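Local coordinates for protein NDP-N-acetyl-D-galactosaminuronic acid dehydrogenase (PDB 3G79) that probably oxidises UDP-N-acetyl-mannosamine to UDP-N-acetyl-mannosaminouronate with two NAD+, as a member of the UDP-glucose/GDP-mannose dehydrogenase family, at residues L359-I364 and P374-R379; F363-D368 and G423-S428; V389-P394 and V402-N407; W434-S439 and K461-K466. One frame throughout, in Å; residues are numbered along the deposited sequence.

Interaction 1 (L359-I364 and P374-R379); sequences LGWAFI and PSEPYR
The indole of Trp361 lies along the beginning of helix 375-385 and meets three of its residues obliquely through the six-membered ring. Trp361 CE3 is 3.7 Å from CB of Ser375. Farther round the ring, Trp361 CH2 approaches CA of Glu376, and Trp361 CZ3 is 3.9 Å from CD of Arg379. The CB of Trp361 points away from the helix; with CG anti to the backbone N (chi1 -176°), the ring nevertheless swings back to it. The Glu376 carboxylate is tilted 23° from the indole plane, its OE2 hydrogen-bonded to Tyr399 OH, while the Tyr399 ring packs edge-to-face with the indole. Arg379 passes with its extended chain, and its guanidinium stands 83° from the ring plane, which excludes stacking. Replacing Trp361 by alanine would probably open a gap beside Ser375 CB and Arg379 CD and leave Tyr399 without its ring partner. Next to the indole, Ser375 OG donates to Gly360 O at 3.2 Å, and Phe363 CB rests 3.9 Å from Pro374 CD. A loop leaving the central strand 355-359 and packing on the next helix is the characteristic strand-loop-helix opening of a Rossmann-like domain, here one that, from its family, probably binds UDP.

Interaction 2 (F363-D368 and G423-S428); sequences FIKDSD and GHSAYS
The backbone N of Asp366 donates to ND1 of His424 at 2.7 Å, with an N-H...N angle of 146° and the donor only 9° out of the imidazole plane. As the partner is a peptide N-H, ND1 must accept, and the in-plane approach suits its lone pair. The peptide comes from the type II turn spanning Ile364 to Ser367, whose Ile364 O also lies near the ring edge, 3.4 Å from CE1 of His424. The Asp366 side chain reaches past the imidazole to the start of the weakly bonded helix 425-428. Its OD1 uses the syn lone pair to accept from Ser425 OG at 3.0 Å, while OD2 accepts from Ser425 N at 3.1 Å, nearly straight at 165° but somewhat out of the carboxylate plane. OD2 is also hydrogen-bonded to Tyr395 OH. With an alanine in place of Asp366, Ser425 N and OG would probably lose their acceptors and Tyr395 OH its partner, leaving the turn held mainly through its backbone bond to ND1. Alongside, Lys365 runs extended past Gly423, its CG 3.3 Å from Gly423 O and its CE 3.7 Å from Ser425 OG. The other imidazole nitrogen, NE2, is hydrogen-bonded to Asp393 OD1. With ND1 accepting, the imidazole proton probably sits on NE2, facing that carboxylate, while the Ser425 and Tyr395 donors would probably steady the charge of Asp366.

Interaction 3 (V389-P394 and V402-N407); sequences VMVHDP and VEISDN
Val391 and Ile404 bring their CG1 atoms to 3.6 Å in the tightly packed half of this contact, where strand 388-392 runs parallel to the short, weakly bonded edge strand 404-405. Beside them, CG2 of Ile404 rests 3.7 Å from CB of Asp393. On the same face Trp361 and the side chain of Arg379 also touch Val391. The backbones are joined at the His392-Ser405 pair: Ser405 N donates to Val391 O at 2.9 Å, and Asp393 N donates to Ser405 O at 3.1 Å with an angle of 169°.

The other face of the sheet carries His392 and Ser405 and turns toward helix 408-412. The His392 chi1 of 177° turns CG away from its own N and carries the ring across the edge strand, placing CD2 3.4 Å from Ser405 O and NE2 2.7 Å from Asp406 O. ND1 is hydrogen-bonded to Tyr427 OH. The contact becomes looser at Glu403 and Asp406, exposed residues whose carboxylates make no contact with strand 388-392; Asn407 already caps the next helix through Glu410 N.

The buried Asp393 carboxylate takes several donors, among them the backbone N atoms of Trp361, Ala362, Tyr395 and Val396, which would probably stabilise its negative charge and fix its rotation. Across the contact itself the backbone bonds carry the pairing: Ser405 has both its N-H and its C=O satisfied by strand 388-392, the pattern expected of parallel strands, whereas the His392 NE2 bond, bent to 119° at hydrogen, is weak and adds little to it.

Interaction 4 (W434-S439 and K461-K466); sequences WAKKVS and KGFVYK
Lys436 on helix 432-439 reaches across to Lys461 and Phe463, at the Schellman motif that ends helix 455-459 in this Rossmann-like domain. Gly462 is the C-prime residue of that motif: its N bonds to Ile459 O and Phe463 N to Phe458 O, after which the chain turns into the edge strand 464-467. The side chain of Lys436 can be followed outward along this turn. CB lies 3.9 Å from CE1 of Phe463, so the root of the lysine packs beside that corner of the ring. CG, also beside the ring, comes within 3.8 Å of Lys461 O. Beyond it the chain bends, at chi2 (-93°) through CD and again at chi4 (66°), which brings CE to 4.1 Å from Lys461 O and folds the tip back over the turn. NZ then donates to this same carbonyl at 3.0 Å, with a C=O...N angle of 144° and the donor tilted out of the carbonyl plane. A second, weak hydrogen bond joins NZ to Ala442 O.

Gly462 has a positive phi, at which a CB would meet the preceding carbonyl O; it would also lie about 3.0 Å from Lys436 NZ. Lys461 sends its own amine to a salt bridge with Asp433, and the two lysine NZ atoms stay 6.2 Å apart. The side chains of Phe463 and Lys436 run antiparallel alongside one another, and Phe463 also meets Phe458 edge-to-face. Its ring ends against the helix, where CZ is 3.7 Å from Lys436 N and, at the ring edge, 3.9 Å from CB of Ala435.

Overall arrangement
All four contacts belong to one C-terminal Rossmann-like domain, built on a parallel sheet with strand 404-405 at one edge and strand 464-467 at the other. Interactions 1, 2 and 3 form a touching cluster, their centres 10 to 13 Å apart, at the carboxyl ends of strands 355-359 and 388-392. Interactions 1 and 2 share Phe363 and Ile364, and interaction 3 is nested in the chain loop that interaction 2 closes. Interaction 4 comes after all three along the chain and lies toward the opposite edge, its centre 19 to 21 Å away. The first three tie loops, a helix start and an edge strand together at the sheet end where Rossmann-like domains usually bind ligands, so they probably shape it.

Interaction 1 (L359-I364 and P374-R379)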
loop_
_atom_site.group_PDB
_atom_site.type_symbol
_atom_site.label_atom_id
_atom_site.label_comp_id
_atom_site.label_asym_id
_atom_site.label_seq_id
_atom_site.Cartn_x
_atom_site.Cartn_y
_atom_site.Cartn_z
ATOM N N LEU A 359 -4.298 -22.139 19.966
ATOM C CA LEU A 359 -5.263 -22.501 18.945
ATOM C C LEU A 359 -4.741 -22.047 17.614
ATOM O O LEU A 359 -4.884 -20.893 17.244
ATOM C CB LEU A 359 -6.585 -21.818 19.232
ATOM C CG LEU A 359 -7.570 -22.570 20.128
ATOM C CD1 LEU A 359 -6.923 -23.116 21.381
ATOM C CD2 LEU A 359 -8.715 -21.613 20.441
ATOM N N GLY A 360 -4.082 -22.933 16.891
ATOM C CA GLY A 360 -3.590 -22.525 15.582
ATOM C C GLY A 360 -2.087 -22.537 15.450
ATOM O O GLY A 360 -1.378 -21.750 16.114
ATOM N N TRP A 361 -1.610 -23.442 14.590
ATOM C CA TRP A 361 -0.200 -23.575 14.283
ATOM C C TRP A 361 0.106 -23.190 12.829
ATOM O O TRP A 361 1.105 -22.526 12.578
ATOM C CB TRP A 361 0.257 -24.997 14.574
ATOM C CG TRP A 361 1.712 -25.210 14.373
ATOM C CD1 TRP A 361 2.292 -25.828 13.333
ATOM C CD2 TRP A 361 2.776 -24.813 15.253
ATOM N NE1 TRP A 361 3.649 -25.872 13.503
ATOM C CE2 TRP A 361 3.972 -25.255 14.678
ATOM C CE3 TRP A 361 2.823 -24.159 16.483
ATOM C CZ2 TRP A 361 5.210 -25.035 15.267
ATOM C CZ3 TRP A 361 4.040 -23.954 17.070
ATOM C CH2 TRP A 361 5.221 -24.393 16.470
ATOM N N ALA A 362 -0.722 -23.601 11.859
ATOM C CA ALA A 362 -0.623 -23.004 10.520
ATOM C C ALA A 362 -0.939 -21.512 10.615
ATOM O O ALA A 362 -1.414 -21.064 11.642
ATOM C CB ALA A 362 -1.545 -23.665 9.574
ATOM N N PHE A 363 -0.681 -20.727 9.579
ATOM C CA PHE A 363 -0.954 -19.273 9.710
ATOM C C PHE A 363 -2.013 -18.725 8.748
ATOM O O PHE A 363 -2.420 -17.574 8.904
ATOM C CB PHE A 363 0.336 -18.433 9.667
ATOM C CG PHE A 363 1.192 -18.724 8.478
ATOM C CD1 PHE A 363 1.081 -17.942 7.325
ATOM C CD2 PHE A 363 2.083 -19.798 8.496
ATOM C CE1 PHE A 363 1.867 -18.220 6.198
ATOM C CE2 PHE A 363 2.864 -20.117 7.382
ATOM C CZ PHE A 363 2.772 -19.332 6.227
ATOM N N ILE A 364 -2.467 -19.551 7.793
ATOM C CA ILE A 364 -3.623 -19.216 6.919
ATOM C C ILE A 364 -4.901 -19.944 7.318
ATOM O O ILE A 364 -4.872 -21.133 7.588
ATOM C CB ILE A 364 -3.396 -19.489 5.377
ATOM C CG1 ILE A 364 -1.943 -19.279 4.943
ATOM C CG2 ILE A 364 -4.348 -18.615 4.545
ATOM C CD1 ILE A 364 -1.167 -20.545 4.964
ATOM N N PRO A 374 4.566 -17.809 12.486
ATOM C CA PRO A 374 4.787 -16.902 13.601
ATOM C C PRO A 374 4.321 -17.528 14.936
ATOM O O PRO A 374 4.592 -16.956 16.011
ATOM C CB PRO A 374 3.983 -15.651 13.220
ATOM C CG PRO A 374 2.924 -16.149 12.229
ATOM C CD PRO A 374 3.532 -17.328 11.541
ATOM N N SER A 375 3.681 -18.704 14.885
ATOM C CA SER A 375 3.305 -19.437 16.106
ATOM C C SER A 375 4.525 -20.033 16.822
ATOM O O SER A 375 4.506 -20.225 18.049
ATOM C CB SER A 375 2.303 -20.558 15.793
ATOM O OG SER A 375 1.145 -20.038 15.161
ATOM N N GLU A 376 5.579 -20.328 16.061
ATOM C CA GLU A 376 6.785 -20.878 16.665
ATOM C C GLU A 376 7.449 -19.871 17.613
ATOM O O GLU A 376 7.519 -20.141 18.796
ATOM C CB GLU A 376 7.757 -21.414 15.621
ATOM C CG GLU A 376 8.872 -22.209 16.185
ATOM C CD GLU A 376 9.407 -23.220 15.187
ATOM O OE1 GLU A 376 10.518 -23.748 15.420
ATOM O OE2 GLU A 376 8.708 -23.513 14.184
ATOM N N PRO A 377 7.901 -18.688 17.117
ATOM C CA PRO A 377 8.526 -17.812 18.126
ATOM C C PRO A 377 7.625 -17.506 19.321
ATOM O O PRO A 377 8.143 -17.258 20.391
ATOM C CB PRO A 377 8.887 -16.543 17.351
ATOM C CG PRO A 377 7.970 -16.541 16.158
ATOM C CD PRO A 377 7.753 -17.993 15.815
ATOM N N TYR A 378 6.305 -17.546 19.154
ATOM C CA TYR A 378 5.392 -17.323 20.276
ATOM C C TYR A 378 5.471 -18.474 21.245
ATOM O O TYR A 378 5.674 -18.268 22.448
ATOM C CB TYR A 378 3.955 -17.146 19.818
ATOM C CG TYR A 378 2.996 -17.001 20.998
ATOM C CD1 TYR A 378 2.486 -15.738 21.383
ATOM C CD2 TYR A 378 2.588 -18.133 21.736
ATOM C CE1 TYR A 378 1.618 -15.625 22.467
ATOM C CE2 TYR A 378 1.744 -18.020 22.793
ATOM C CZ TYR A 378 1.263 -16.759 23.179
ATOM O OH TYR A 378 0.389 -16.689 24.265
ATOM N N ARG A 379 5.307 -19.690 20.729
ATOM C CA ARG A 379 5.412 -20.878 21.565
ATOM C C ARG A 379 6.716 -20.864 22.348
ATOM O O ARG A 379 6.747 -21.238 23.528
ATOM C CB ARG A 379 5.291 -22.158 20.731
ATOM C CG ARG A 379 5.556 -23.420 21.517
ATOM C CD ARG A 379 5.463 -24.636 20.657
ATOM N NE ARG A 379 5.788 -25.812 21.414
ATOM C CZ ARG A 379 6.987 -26.396 21.512
ATOM N NH1 ARG A 379 8.079 -25.919 20.903
ATOM N NH2 ARG A 379 7.099 -27.485 22.265
#

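Interaction 2 (F363-D368 and G423-S428)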
loop_
_atom_site.group_PDB
_atom_site.type_symbol
_atom_site.label_atom_id
_atom_site.label_comp_id
_atom_site.label_asym_id
_atom_site.label_seq_id
_atom_site.Cartn_x
_atom_site.Cartn_y
_atom_site.Cartn_z
ATOM N N PHE A 363 -0.681 -20.727 9.579
ATOM C CA PHE A 363 -0.954 -19.273 9.710
ATOM C C PHE A 363 -2.013 -18.725 8.748
ATOM O O PHE A 363 -2.420 -17.574 8.904
ATOM C CB PHE A 363 0.336 -18.433 9.667
ATOM C CG PHE A 363 1.192 -18.724 8.478
ATOM C CD1 PHE A 363 1.081 -17.942 7.325
ATOM C CD2 PHE A 363 2.083 -19.798 8.496
ATOM C CE1 PHE A 363 1.867 -18.220 6.198
ATOM C CE2 PHE A 363 2.864 -20.117 7.382
ATOM C CZ PHE A 363 2.772 -19.332 6.227
ATOM N N ILE A 364 -2.467 -19.551 7.793
ATOM C CA ILE A 364 -3.623 -19.216 6.919
ATOM C C ILE A 364 -4.901 -19.944 7.318
ATOM O O ILE A 364 -4.872 -21.133 7.588
ATOM C CB ILE A 364 -3.396 -19.489 5.377
ATOM C CG1 ILE A 364 -1.943 -19.279 4.943
ATOM C CG2 ILE A 364 -4.348 -18.615 4.545
ATOM C CD1 ILE A 364 -1.167 -20.545 4.964
ATOM N N LYS A 365 -6.012 -19.211 7.292
ATOM C CA LYS A 365 -7.335 -19.718 7.621
ATOM C C LYS A 365 -7.566 -21.062 6.962
ATOM O O LYS A 365 -7.857 -21.111 5.786
ATOM C CB LYS A 365 -8.408 -18.719 7.170
ATOM C CG LYS A 365 -9.856 -19.160 7.392
ATOM C CD LYS A 365 -10.813 -18.019 7.048
ATOM C CE LYS A 365 -12.285 -18.316 7.429
ATOM N NZ LYS A 365 -13.205 -17.111 7.238
ATOM N N ASP A 366 -7.386 -22.140 7.720
ATOM C CA ASP A 366 -7.653 -23.531 7.274
ATOM C C ASP A 366 -6.601 -24.196 6.386
ATOM O O ASP A 366 -6.930 -25.020 5.543
ATOM C CB ASP A 366 -9.059 -23.657 6.685
ATOM C CG ASP A 366 -10.134 -23.441 7.732
ATOM O OD1 ASP A 366 -11.148 -22.788 7.418
ATOM O OD2 ASP A 366 -9.958 -23.912 8.886
ATOM N N SER A 367 -5.334 -23.855 6.600
ATOM C CA SER A 367 -4.267 -24.418 5.797
ATOM C C SER A 367 -3.489 -25.454 6.564
ATOM O O SER A 367 -3.413 -25.382 7.778
ATOM C CB SER A 367 -3.300 -23.337 5.374
ATOM O OG SER A 367 -2.069 -23.921 4.972
ATOM N N ASP A 368 -2.876 -26.383 5.839
ATOM C CA ASP A 368 -2.007 -27.408 6.426
ATOM C C ASP A 368 -0.518 -27.049 6.518
ATOM O O ASP A 368 0.314 -27.922 6.748
ATOM C CB ASP A 368 -2.173 -28.752 5.679
ATOM C CG ASP A 368 -1.555 -28.766 4.269
ATOM O OD1 ASP A 368 -1.746 -29.790 3.576
ATOM O OD2 ASP A 368 -0.885 -27.804 3.840
ATOM N N GLY A 423 -6.528 -18.059 11.848
ATOM C CA GLY A 423 -7.962 -17.825 11.719
ATOM C C GLY A 423 -8.831 -19.012 11.286
ATOM O O GLY A 423 -9.906 -18.798 10.711
ATOM N N HIS A 424 -8.410 -20.249 11.592
ATOM C CA HIS A 424 -9.186 -21.450 11.242
ATOM C C HIS A 424 -10.652 -21.295 11.576
ATOM O O HIS A 424 -11.004 -20.552 12.498
ATOM C CB HIS A 424 -8.640 -22.661 11.959
ATOM C CG HIS A 424 -7.259 -23.017 11.539
ATOM N ND1 HIS A 424 -6.783 -22.765 10.267
ATOM C CD2 HIS A 424 -6.249 -23.607 12.211
ATOM C CE1 HIS A 424 -5.530 -23.166 10.186
ATOM N NE2 HIS A 424 -5.187 -23.696 11.349
ATOM N N SER A 425 -11.515 -21.991 10.837
ATOM C CA SER A 425 -12.955 -21.827 11.032
ATOM C C SER A 425 -13.419 -22.423 12.364
ATOM O O SER A 425 -14.352 -21.882 13.016
ATOM C CB SER A 425 -13.740 -22.386 9.840
ATOM O OG SER A 425 -13.609 -21.542 8.698
ATOM N N ALA A 426 -12.749 -23.501 12.787
ATOM C CA ALA A 426 -12.990 -24.109 14.092
ATOM C C ALA A 426 -12.932 -23.066 15.219
ATOM O O ALA A 426 -13.683 -23.151 16.211
ATOM C CB ALA A 426 -11.990 -25.212 14.349
ATOM N N TYR A 427 -12.068 -22.071 15.047
ATOM C CA TYR A 427 -11.883 -21.062 16.069
ATOM C C TYR A 427 -12.938 -19.970 15.982
ATOM O O TYR A 427 -13.252 -19.335 16.981
ATOM C CB TYR A 427 -10.456 -20.501 16.034
ATOM C CG TYR A 427 -9.377 -21.575 16.074
ATOM C CD1 TYR A 427 -9.633 -22.834 16.627
ATOM C CD2 TYR A 427 -8.117 -21.335 15.568
ATOM C CE1 TYR A 427 -8.677 -23.797 16.662
ATOM C CE2 TYR A 427 -7.137 -22.298 15.621
ATOM C CZ TYR A 427 -7.427 -23.524 16.166
ATOM O OH TYR A 427 -6.448 -24.485 16.214
ATOM N N SER A 428 -13.504 -19.766 14.793
ATOM C CA SER A 428 -14.589 -18.786 14.626
ATOM C C SER A 428 -15.898 -19.321 15.206
ATOM O O SER A 428 -16.801 -18.544 15.548
ATOM C CB SER A 428 -14.765 -18.406 13.145
ATOM O OG SER A 428 -15.032 -17.006 13.004
#

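Interaction 3 (V389-P394 and V402-N407)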
loop_
_atom_site.group_PDB
_atom_site.type_symbol
_atom_site.label_atom_id
_atom_site.label_comp_id
_atom_site.label_asym_id
_atom_site.label_seq_id
_atom_site.Cartn_x
_atom_site.Cartn_y
_atom_site.Cartn_z
ATOM N N VAL A 389 2.825 -25.673 27.517
ATOM C CA VAL A 389 2.131 -25.372 26.293
ATOM C C VAL A 389 1.551 -26.597 25.551
ATOM O O VAL A 389 2.239 -27.606 25.342
ATOM C CB VAL A 389 3.039 -24.577 25.347
ATOM C CG1 VAL A 389 2.304 -24.270 24.090
ATOM C CG2 VAL A 389 3.533 -23.274 26.015
ATOM N N MET A 390 0.279 -26.469 25.159
ATOM C CA MET A 390 -0.389 -27.403 24.257
ATOM C C MET A 390 -0.914 -26.681 22.999
ATOM O O MET A 390 -1.629 -25.676 23.088
ATOM C CB MET A 390 -1.501 -28.163 24.987
ATOM C CG MET A 390 -0.985 -29.395 25.789
ATOM S SD MET A 390 -2.199 -30.384 26.707
ATOM C CE MET A 390 -3.136 -31.092 25.370
ATOM N N VAL A 391 -0.520 -27.220 21.841
ATOM C CA VAL A 391 -0.737 -26.697 20.499
ATOM C C VAL A 391 -1.827 -27.484 19.802
ATOM O O VAL A 391 -1.784 -28.748 19.748
ATOM C CB VAL A 391 0.524 -26.913 19.630
ATOM C CG1 VAL A 391 0.242 -26.506 18.224
ATOM C CG2 VAL A 391 1.743 -26.139 20.163
ATOM N N HIS A 392 -2.785 -26.754 19.243
ATOM C CA HIS A 392 -3.864 -27.347 18.486
ATOM C C HIS A 392 -3.878 -26.830 17.071
ATOM O O HIS A 392 -3.545 -25.659 16.810
ATOM C CB HIS A 392 -5.205 -27.030 19.131
ATOM C CG HIS A 392 -6.395 -27.552 18.371
ATOM N ND1 HIS A 392 -6.988 -26.851 17.340
ATOM C CD2 HIS A 392 -7.126 -28.684 18.524
ATOM C CE1 HIS A 392 -8.024 -27.537 16.881
ATOM N NE2 HIS A 392 -8.127 -28.654 17.578
ATOM N N ASP A 393 -4.298 -27.707 16.165
ATOM C CA ASP A 393 -4.481 -27.356 14.767
ATOM C C ASP A 393 -5.170 -28.511 14.033
ATOM O O ASP A 393 -4.696 -29.665 14.091
ATOM C CB ASP A 393 -3.151 -27.021 14.113
ATOM C CG ASP A 393 -3.323 -26.333 12.790
ATOM O OD1 ASP A 393 -3.214 -25.078 12.749
ATOM O OD2 ASP A 393 -3.587 -27.057 11.801
ATOM N N PRO A 394 -6.281 -28.208 13.322
ATOM C CA PRO A 394 -7.083 -29.263 12.706
ATOM C C PRO A 394 -6.383 -29.879 11.522
ATOM O O PRO A 394 -6.740 -30.977 11.118
ATOM C CB PRO A 394 -8.353 -28.527 12.233
ATOM C CG PRO A 394 -8.263 -27.160 12.786
ATOM C CD PRO A 394 -6.809 -26.877 12.988
ATOM N N VAL A 402 8.054 -30.951 17.366
ATOM C CA VAL A 402 6.981 -30.141 17.975
ATOM C C VAL A 402 5.648 -30.900 17.844
ATOM O O VAL A 402 5.215 -31.197 16.736
ATOM C CB VAL A 402 6.897 -28.727 17.286
ATOM C CG1 VAL A 402 5.541 -28.084 17.444
ATOM C CG2 VAL A 402 7.968 -27.792 17.809
ATOM N N GLU A 403 4.997 -31.210 18.967
ATOM C CA GLU A 403 3.761 -32.024 18.926
ATOM C C GLU A 403 2.444 -31.235 18.898
ATOM O O GLU A 403 2.192 -30.416 19.767
ATOM C CB GLU A 403 3.752 -33.144 19.997
ATOM C CG GLU A 403 4.351 -32.811 21.369
ATOM C CD GLU A 403 4.316 -34.007 22.360
ATOM O OE1 GLU A 403 5.133 -34.021 23.311
ATOM O OE2 GLU A 403 3.476 -34.927 22.193
ATOM N N ILE A 404 1.635 -31.492 17.867
ATOM C CA ILE A 404 0.409 -30.736 17.554
ATOM C C ILE A 404 -0.761 -31.679 17.707
ATOM O O ILE A 404 -0.647 -32.859 17.385
ATOM C CB ILE A 404 0.397 -30.167 16.057
ATOM C CG1 ILE A 404 1.355 -28.984 15.838
ATOM C CG2 ILE A 404 -0.978 -29.640 15.658
ATOM C CD1 ILE A 404 2.817 -29.280 15.899
ATOM N N SER A 405 -1.898 -31.174 18.166
ATOM C CA SER A 405 -3.040 -32.061 18.402
ATOM C C SER A 405 -4.307 -31.706 17.595
ATOM O O SER A 405 -4.574 -30.534 17.285
ATOM C CB SER A 405 -3.324 -32.175 19.914
ATOM O OG SER A 405 -4.464 -32.967 20.178
ATOM N N ASP A 406 -5.045 -32.754 17.251
ATOM C CA ASP A 406 -6.355 -32.694 16.603
ATOM C C ASP A 406 -7.446 -32.134 17.539
ATOM O O ASP A 406 -8.224 -31.276 17.130
ATOM C CB ASP A 406 -6.761 -34.101 16.109
ATOM C CG ASP A 406 -6.041 -35.229 16.880
ATOM O OD1 ASP A 406 -4.798 -35.345 16.739
ATOM O OD2 ASP A 406 -6.693 -35.992 17.646
ATOM N N ASN A 407 -7.502 -32.596 18.793
ATOM C CA ASN A 407 -8.687 -32.304 19.626
ATOM C C ASN A 407 -8.581 -31.116 20.591
ATOM O O ASN A 407 -7.721 -31.045 21.480
ATOM C CB ASN A 407 -9.358 -33.591 20.205
ATOM C CG ASN A 407 -9.064 -33.835 21.680
ATOM O OD1 ASN A 407 -9.822 -33.403 22.549
ATOM N ND2 ASN A 407 -7.985 -34.559 21.964
#

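Interaction 4 (W434-S439 and K461-K466)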
loop_
_atom_site.group_PDB
_atom_site.type_symbol
_atom_site.label_atom_id
_atom_site.label_comp_id
_atom_site.label_asym_id
_atom_site.label_seq_id
_atom_site.Cartn_x
_atom_site.Cartn_y
_atom_site.Cartn_z
ATOM N N TRP A 434 -18.236 -23.014 26.374
ATOM C CA TRP A 434 -17.508 -24.244 26.214
ATOM C C TRP A 434 -16.062 -24.063 26.645
ATOM O O TRP A 434 -15.546 -24.846 27.439
ATOM C CB TRP A 434 -17.590 -24.707 24.764
ATOM C CG TRP A 434 -17.056 -26.046 24.558
ATOM C CD1 TRP A 434 -17.743 -27.222 24.648
ATOM C CD2 TRP A 434 -15.708 -26.390 24.212
ATOM N NE1 TRP A 434 -16.901 -28.285 24.377
ATOM C CE2 TRP A 434 -15.647 -27.800 24.111
ATOM C CE3 TRP A 434 -14.550 -25.649 23.977
ATOM C CZ2 TRP A 434 -14.468 -28.481 23.783
ATOM C CZ3 TRP A 434 -13.384 -26.327 23.650
ATOM C CH2 TRP A 434 -13.354 -27.729 23.556
ATOM N N ALA A 435 -15.424 -23.022 26.139
ATOM C CA ALA A 435 -14.027 -22.742 26.488
ATOM C C ALA A 435 -13.917 -22.423 27.964
ATOM O O ALA A 435 -12.941 -22.803 28.615
ATOM C CB ALA A 435 -13.464 -21.600 25.642
ATOM N N LYS A 436 -14.924 -21.739 28.495
ATOM C CA LYS A 436 -14.953 -21.424 29.909
ATOM C C LYS A 436 -14.990 -22.695 30.734
ATOM O O LYS A 436 -14.274 -22.813 31.719
ATOM C CB LYS A 436 -16.164 -20.568 30.257
ATOM C CG LYS A 436 -15.949 -19.628 31.447
ATOM C CD LYS A 436 -16.377 -20.240 32.748
ATOM C CE LYS A 436 -16.073 -19.306 33.936
ATOM N NZ LYS A 436 -16.889 -18.049 33.892
ATOM N N LYS A 437 -15.831 -23.642 30.343
ATOM C CA LYS A 437 -15.969 -24.835 31.166
ATOM C C LYS A 437 -14.816 -25.806 30.958
ATOM O O LYS A 437 -14.309 -26.368 31.917
ATOM C CB LYS A 437 -17.374 -25.479 31.082
ATOM C CG LYS A 437 -17.723 -26.332 29.854
ATOM C CD LYS A 437 -19.219 -26.150 29.426
ATOM C CE LYS A 437 -20.173 -25.897 30.631
ATOM N NZ LYS A 437 -21.207 -24.837 30.360
ATOM N N VAL A 438 -14.366 -25.970 29.724
ATOM C CA VAL A 438 -13.247 -26.848 29.488
ATOM C C VAL A 438 -11.976 -26.286 30.124
ATOM O O VAL A 438 -11.275 -26.996 30.828
ATOM C CB VAL A 438 -13.079 -27.094 28.028
ATOM C CG1 VAL A 438 -11.849 -27.918 27.804
ATOM C CG2 VAL A 438 -14.294 -27.843 27.509
ATOM N N SER A 439 -11.693 -25.002 29.916
ATOM C CA SER A 439 -10.565 -24.391 30.606
ATOM C C SER A 439 -10.778 -24.528 32.118
ATOM O O SER A 439 -9.816 -24.634 32.889
ATOM C CB SER A 439 -10.380 -22.909 30.212
ATOM O OG SER A 439 -11.295 -22.039 30.879
ATOM N N LYS A 461 -18.959 -13.446 29.926
ATOM C CA LYS A 461 -18.933 -14.815 30.416
ATOM C C LYS A 461 -17.726 -14.991 31.354
ATOM O O LYS A 461 -17.306 -16.125 31.637
ATOM C CB LYS A 461 -18.846 -15.756 29.206
ATOM C CG LYS A 461 -18.983 -17.238 29.478
ATOM C CD LYS A 461 -20.446 -17.711 29.573
ATOM C CE LYS A 461 -20.512 -19.059 30.339
ATOM N NZ LYS A 461 -21.900 -19.627 30.576
ATOM N N GLY A 462 -17.156 -13.860 31.788
ATOM C CA GLY A 462 -16.077 -13.849 32.766
ATOM C C GLY A 462 -14.639 -13.778 32.256
ATOM O O GLY A 462 -13.696 -13.598 33.062
ATOM N N PHE A 463 -14.445 -13.913 30.938
ATOM C CA PHE A 463 -13.090 -13.985 30.379
ATOM C C PHE A 463 -12.344 -12.700 30.533
ATOM O O PHE A 463 -12.960 -11.645 30.725
ATOM C CB PHE A 463 -13.133 -14.247 28.895
ATOM C CG PHE A 463 -13.264 -15.652 28.546
ATOM C CD1 PHE A 463 -14.511 -16.255 28.523
ATOM C CD2 PHE A 463 -12.154 -16.392 28.195
ATOM C CE1 PHE A 463 -14.644 -17.623 28.147
ATOM C CE2 PHE A 463 -12.271 -17.742 27.820
ATOM C CZ PHE A 463 -13.506 -18.349 27.782
ATOM N N VAL A 464 -11.024 -12.792 30.416
ATOM C CA VAL A 464 -10.224 -11.610 30.253
ATOM C C VAL A 464 -9.691 -11.618 28.830
ATOM O O VAL A 464 -8.972 -12.564 28.446
ATOM C CB VAL A 464 -9.037 -11.592 31.195
ATOM C CG1 VAL A 464 -8.246 -10.275 30.995
ATOM C CG2 VAL A 464 -9.486 -11.768 32.649
ATOM N N TYR A 465 -10.017 -10.559 28.072
ATOM C CA TYR A 465 -9.841 -10.549 26.603
ATOM C C TYR A 465 -8.794 -9.604 26.104
ATOM O O TYR A 465 -8.660 -8.530 26.605
ATOM C CB TYR A 465 -11.160 -10.195 25.911
ATOM C CG TYR A 465 -11.035 -9.854 24.445
ATOM C CD1 TYR A 465 -11.233 -10.839 23.459
ATOM C CD2 TYR A 465 -10.715 -8.561 24.038
ATOM C CE1 TYR A 465 -11.120 -10.535 22.101
ATOM C CE2 TYR A 465 -10.575 -8.242 22.677
ATOM C CZ TYR A 465 -10.794 -9.225 21.709
ATOM O OH TYR A 465 -10.651 -8.935 20.347
ATOM N N LYS A 466 -8.083 -10.009 25.070
ATOM C CA LYS A 466 -7.154 -9.160 24.320
ATOM C C LYS A 466 -7.213 -9.618 22.869
ATOM O O LYS A 466 -7.344 -10.836 22.569
ATOM C CB LYS A 466 -5.736 -9.363 24.801
ATOM C CG LYS A 466 -5.505 -8.979 26.228
ATOM C CD LYS A 466 -5.236 -7.522 26.407
ATOM C CE LYS A 466 -4.853 -7.251 27.875
ATOM N NZ LYS A 466 -4.687 -5.798 28.252
#